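PDB 7CGF: PUM-HD domain-containing protein, which probably binds the 3' untranslated regions of messenger RNAs through its Pumilio-repeat domain, which makes up most of this construct and was crystallised with an RNA element. Local coordinates for residues N255-F260 / G287-H292. The protein carries 2 engineered substitutions. Residues are numbered along the deposited sequence; the frame is centred on the assembly and turned at random.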
ATOM      1  N   ASN A 255      20.296  -9.638 -19.227  1.00 23.26           N
ATOM      2  CA  ASN A 255      20.337 -10.714 -20.207  1.00 23.72           C
ATOM      3  C   ASN A 255      19.122 -10.723 -21.119  1.00 25.87           C
ATOM      4  O   ASN A 255      19.168 -11.353 -22.181  1.00 28.58           O
ATOM      5  CB  ASN A 255      20.466 -12.071 -19.510  1.00 23.69           C
ATOM      6  CG  ASN A 255      21.836 -12.277 -18.887  1.00 29.67           C
ATOM      7  OD1 ASN A 255      22.804 -11.612 -19.259  1.00 36.08           O
ATOM      8  ND2 ASN A 255      21.926 -13.212 -17.950  1.00 29.24           N
ATOM      9  N   ASN A 256      18.040 -10.048 -20.737  1.00 23.37           N
ATOM     10  CA  ASN A 256      16.811 -10.024 -21.518  1.00 23.93           C
ATOM     11  C   ASN A 256      16.320  -8.599 -21.692  1.00 25.85           C
ATOM     12  O   ASN A 256      15.118  -8.330 -21.628  1.00 22.98           O
ATOM     13  CB  ASN A 256      15.743 -10.892 -20.864  1.00 23.12           C
ATOM     14  CG  ASN A 256      16.187 -12.332 -20.727  1.00 28.07           C
ATOM     15  OD1 ASN A 256      16.042 -13.124 -21.659  1.00 37.37           O
ATOM     16  ND2 ASN A 256      16.758 -12.673 -19.576  1.00 27.68           N
ATOM     17  N   LEU A 257      17.252  -7.673 -21.955  1.00 21.49           N
ATOM     18  CA  LEU A 257      16.975  -6.243 -21.814  1.00 21.56           C
ATOM     19  C   LEU A 257      15.920  -5.767 -22.803  1.00 24.21           C
ATOM     20  O   LEU A 257      15.017  -5.008 -22.434  1.00 20.86           O
ATOM     21  CB  LEU A 257      18.265  -5.437 -21.986  1.00 22.08           C
ATOM     22  CG  LEU A 257      18.124  -3.917 -21.846  1.00 23.47           C
ATOM     23  CD1 LEU A 257      17.692  -3.524 -20.442  1.00 23.87           C
ATOM     24  CD2 LEU A 257      19.411  -3.198 -22.225  1.00 26.04           C
ATOM     25  N   PHE A 258      16.026  -6.176 -24.066  1.00 22.98           N
ATOM     26  CA  PHE A 258      15.059  -5.695 -25.044  1.00 21.78           C
ATOM     27  C   PHE A 258      13.647  -6.151 -24.698  1.00 23.30           C
ATOM     28  O   PHE A 258      12.700  -5.358 -24.763  1.00 22.94           O
ATOM     29  CB  PHE A 258      15.445  -6.156 -26.445  1.00 25.54           C
ATOM     30  CG  PHE A 258      14.576  -5.577 -27.506  1.00 26.48           C
ATOM     31  CD1 PHE A 258      14.710  -4.252 -27.869  1.00 29.67           C
ATOM     32  CD2 PHE A 258      13.596  -6.340 -28.112  1.00 29.04           C
ATOM     33  CE1 PHE A 258      13.897  -3.696 -28.841  1.00 32.05           C
ATOM     34  CE2 PHE A 258      12.783  -5.786 -29.079  1.00 30.52           C
ATOM     35  CZ  PHE A 258      12.933  -4.464 -29.437  1.00 28.88           C
ATOM     36  N   GLU A 259      13.486  -7.414 -24.303  1.00 23.56           N
ATOM     37  CA  GLU A 259      12.152  -7.905 -23.974  1.00 24.29           C
ATOM     38  C   GLU A 259      11.578  -7.184 -22.757  1.00 23.41           C
ATOM     39  O   GLU A 259      10.418  -6.763 -22.777  1.00 23.24           O
ATOM     40  CB  GLU A 259      12.187  -9.415 -23.748  1.00 28.55           C
ATOM     41  CG  GLU A 259      12.303 -10.212 -25.043  1.00 36.50           C
ATOM     42  CD  GLU A 259      11.252  -9.809 -26.067  1.00 43.22           C
ATOM     43  OE1 GLU A 259      10.044  -9.909 -25.750  1.00 39.05           O
ATOM     44  OE2 GLU A 259      11.636  -9.374 -27.179  1.00 40.00           O
ATOM     45  N   PHE A 260      12.383  -7.000 -21.704  1.00 21.75           N
ATOM     46  CA  PHE A 260      11.873  -6.309 -20.517  1.00 18.66           C
ATOM     47  C   PHE A 260      11.524  -4.862 -20.826  1.00 18.74           C
ATOM     48  O   PHE A 260      10.512  -4.337 -20.341  1.00 18.41           O
ATOM     49  CB  PHE A 260      12.891  -6.370 -19.375  1.00 21.97           C
ATOM     50  CG  PHE A 260      12.755  -7.587 -18.510  1.00 22.25           C
ATOM     51  CD1 PHE A 260      13.346  -8.783 -18.883  1.00 23.12           C
ATOM     52  CD2 PHE A 260      12.074  -7.523 -17.311  1.00 25.02           C
ATOM     53  CE1 PHE A 260      13.226  -9.909 -18.093  1.00 27.14           C
ATOM     54  CE2 PHE A 260      11.952  -8.641 -16.508  1.00 26.10           C
ATOM     55  CZ  PHE A 260      12.521  -9.844 -16.909  1.00 26.11           C
ATOM     56  N   GLY A 287      26.017  -2.017 -20.540  1.00 22.89           N
ATOM     57  CA  GLY A 287      26.746  -2.905 -21.433  1.00 23.85           C
ATOM     58  C   GLY A 287      25.829  -3.740 -22.302  1.00 28.37           C
ATOM     59  O   GLY A 287      26.109  -3.966 -23.481  1.00 27.53           O
ATOM     60  N   ALA A 288      24.715  -4.205 -21.732  1.00 21.82           N
ATOM     61  CA  ALA A 288      23.730  -4.935 -22.521  1.00 25.89           C
ATOM     62  C   ALA A 288      23.143  -4.048 -23.602  1.00 24.13           C
ATOM     63  O   ALA A 288      22.930  -4.492 -24.740  1.00 28.02           O
ATOM     64  CB  ALA A 288      22.616  -5.461 -21.611  1.00 25.70           C
ATOM     65  N   ALA A 289      22.884  -2.782 -23.264  1.00 21.92           N
ATOM     66  CA  ALA A 289      22.237  -1.869 -24.200  1.00 23.53           C
ATOM     67  C   ALA A 289      23.160  -1.495 -25.353  1.00 26.68           C
ATOM     68  O   ALA A 289      22.688  -1.282 -26.475  1.00 25.64           O
ATOM     69  CB  ALA A 289      21.780  -0.606 -23.466  1.00 22.56           C
ATOM     70  N   CYS A 290      24.462  -1.417 -25.108  1.00 27.17           N
ATOM     71  CA  CYS A 290      25.397  -0.948 -26.125  1.00 22.44           C
ATOM     72  C   CYS A 290      26.063  -2.070 -26.900  1.00 36.41           C
ATOM     73  O   CYS A 290      26.856  -1.784 -27.800  1.00 37.61           O
ATOM     74  CB  CYS A 290      26.474  -0.072 -25.485  1.00 28.84           C
ATOM     75  SG  CYS A 290      25.849   1.430 -24.781  1.00 33.25           S
ATOM     76  N   HIS A 291      25.747  -3.330 -26.600  1.00 31.37           N
ATOM     77  CA  HIS A 291      26.499  -4.439 -27.173  1.00 45.66           C
ATOM     78  C   HIS A 291      26.296  -4.512 -28.681  1.00 54.27           C
ATOM     79  O   HIS A 291      25.167  -4.413 -29.176  1.00 47.65           O
ATOM     80  CB  HIS A 291      26.094  -5.761 -26.523  1.00 48.41           C
ATOM     81  CG  HIS A 291      27.109  -6.846 -26.709  1.00 57.27           C
ATOM     82  ND1 HIS A 291      26.986  -7.826 -27.671  1.00 61.06           N
ATOM     83  CD2 HIS A 291      28.283  -7.086 -26.076  1.00 55.89           C
ATOM     84  CE1 HIS A 291      28.032  -8.631 -27.611  1.00 61.93           C
ATOM     85  NE2 HIS A 291      28.833  -8.205 -26.651  1.00 61.31           N
ATOM     86  N   HIS A 292      27.401  -4.678 -29.408  1.00 55.53           N
ATOM     87  CA  HIS A 292      27.378  -4.771 -30.863  1.00 56.97           C
ATOM     88  C   HIS A 292      27.044  -6.191 -31.311  1.00 59.74           C
ATOM     89  O   HIS A 292      25.885  -6.511 -31.581  1.00 60.46           O
ATOM     90  CB  HIS A 292      28.724  -4.332 -31.451  1.00 59.64           C
TER
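Leu257 reaches across to Ala288 and Ala289 with one methyl group, CD2, and this branch makes the closest approaches. CD2 meets helix 279-290 where the two alanines adjoin. Leu257 CD2 lies 4.0 Å from Ala288 CB and 3.7 Å from Ala289 CB, so it touches both methyls. It also rests against the backbone between them, 3.6 Å from Ala289 N and 3.7 Å from Ala289 CA. The torsions explain the reach. CG stands anti to the backbone N of Leu257 (chi1 -179°). With chi2 at 64°, CD2 extends anti to CA, toward the alanines, while CD1 turns off.

The two alanines present themselves differently. The CB of Ala288 points at the segment 255-260. That of Ala289 is directed across the line to this segment, yet its methyl still meets CD2. Their small side chains let the leucine methyl come close to the helix backbone. No hydrogen bond crosses between the segments, and the contact is purely apolar. Leu257 CA and Ala288 CA are 6.9 Å apart, and the two segments together bury 117 Å².

Leu257 is the first residue of helix 257-261, directly after Asn256 at the N-cap position. The Asn256 side chain makes no capping bond; its ND2 is hydrogen-bonded back to Arg252 O. The first turn is held by a backbone bond, Phe260 N to Asn256 O, 3.0 Å.

Leu257 also packs on Ile270 of helix 266-276 and on Met303 of helix 299-304, while Ala289 touches Val300 of the latter. The leucine thus joins a short helix to helix 279-290 in a largely buried apolar contact. Such packing, with helix 266-276 between the two in the chain, fits the all-helical Pumilio-repeat solenoid of the PUM-HD.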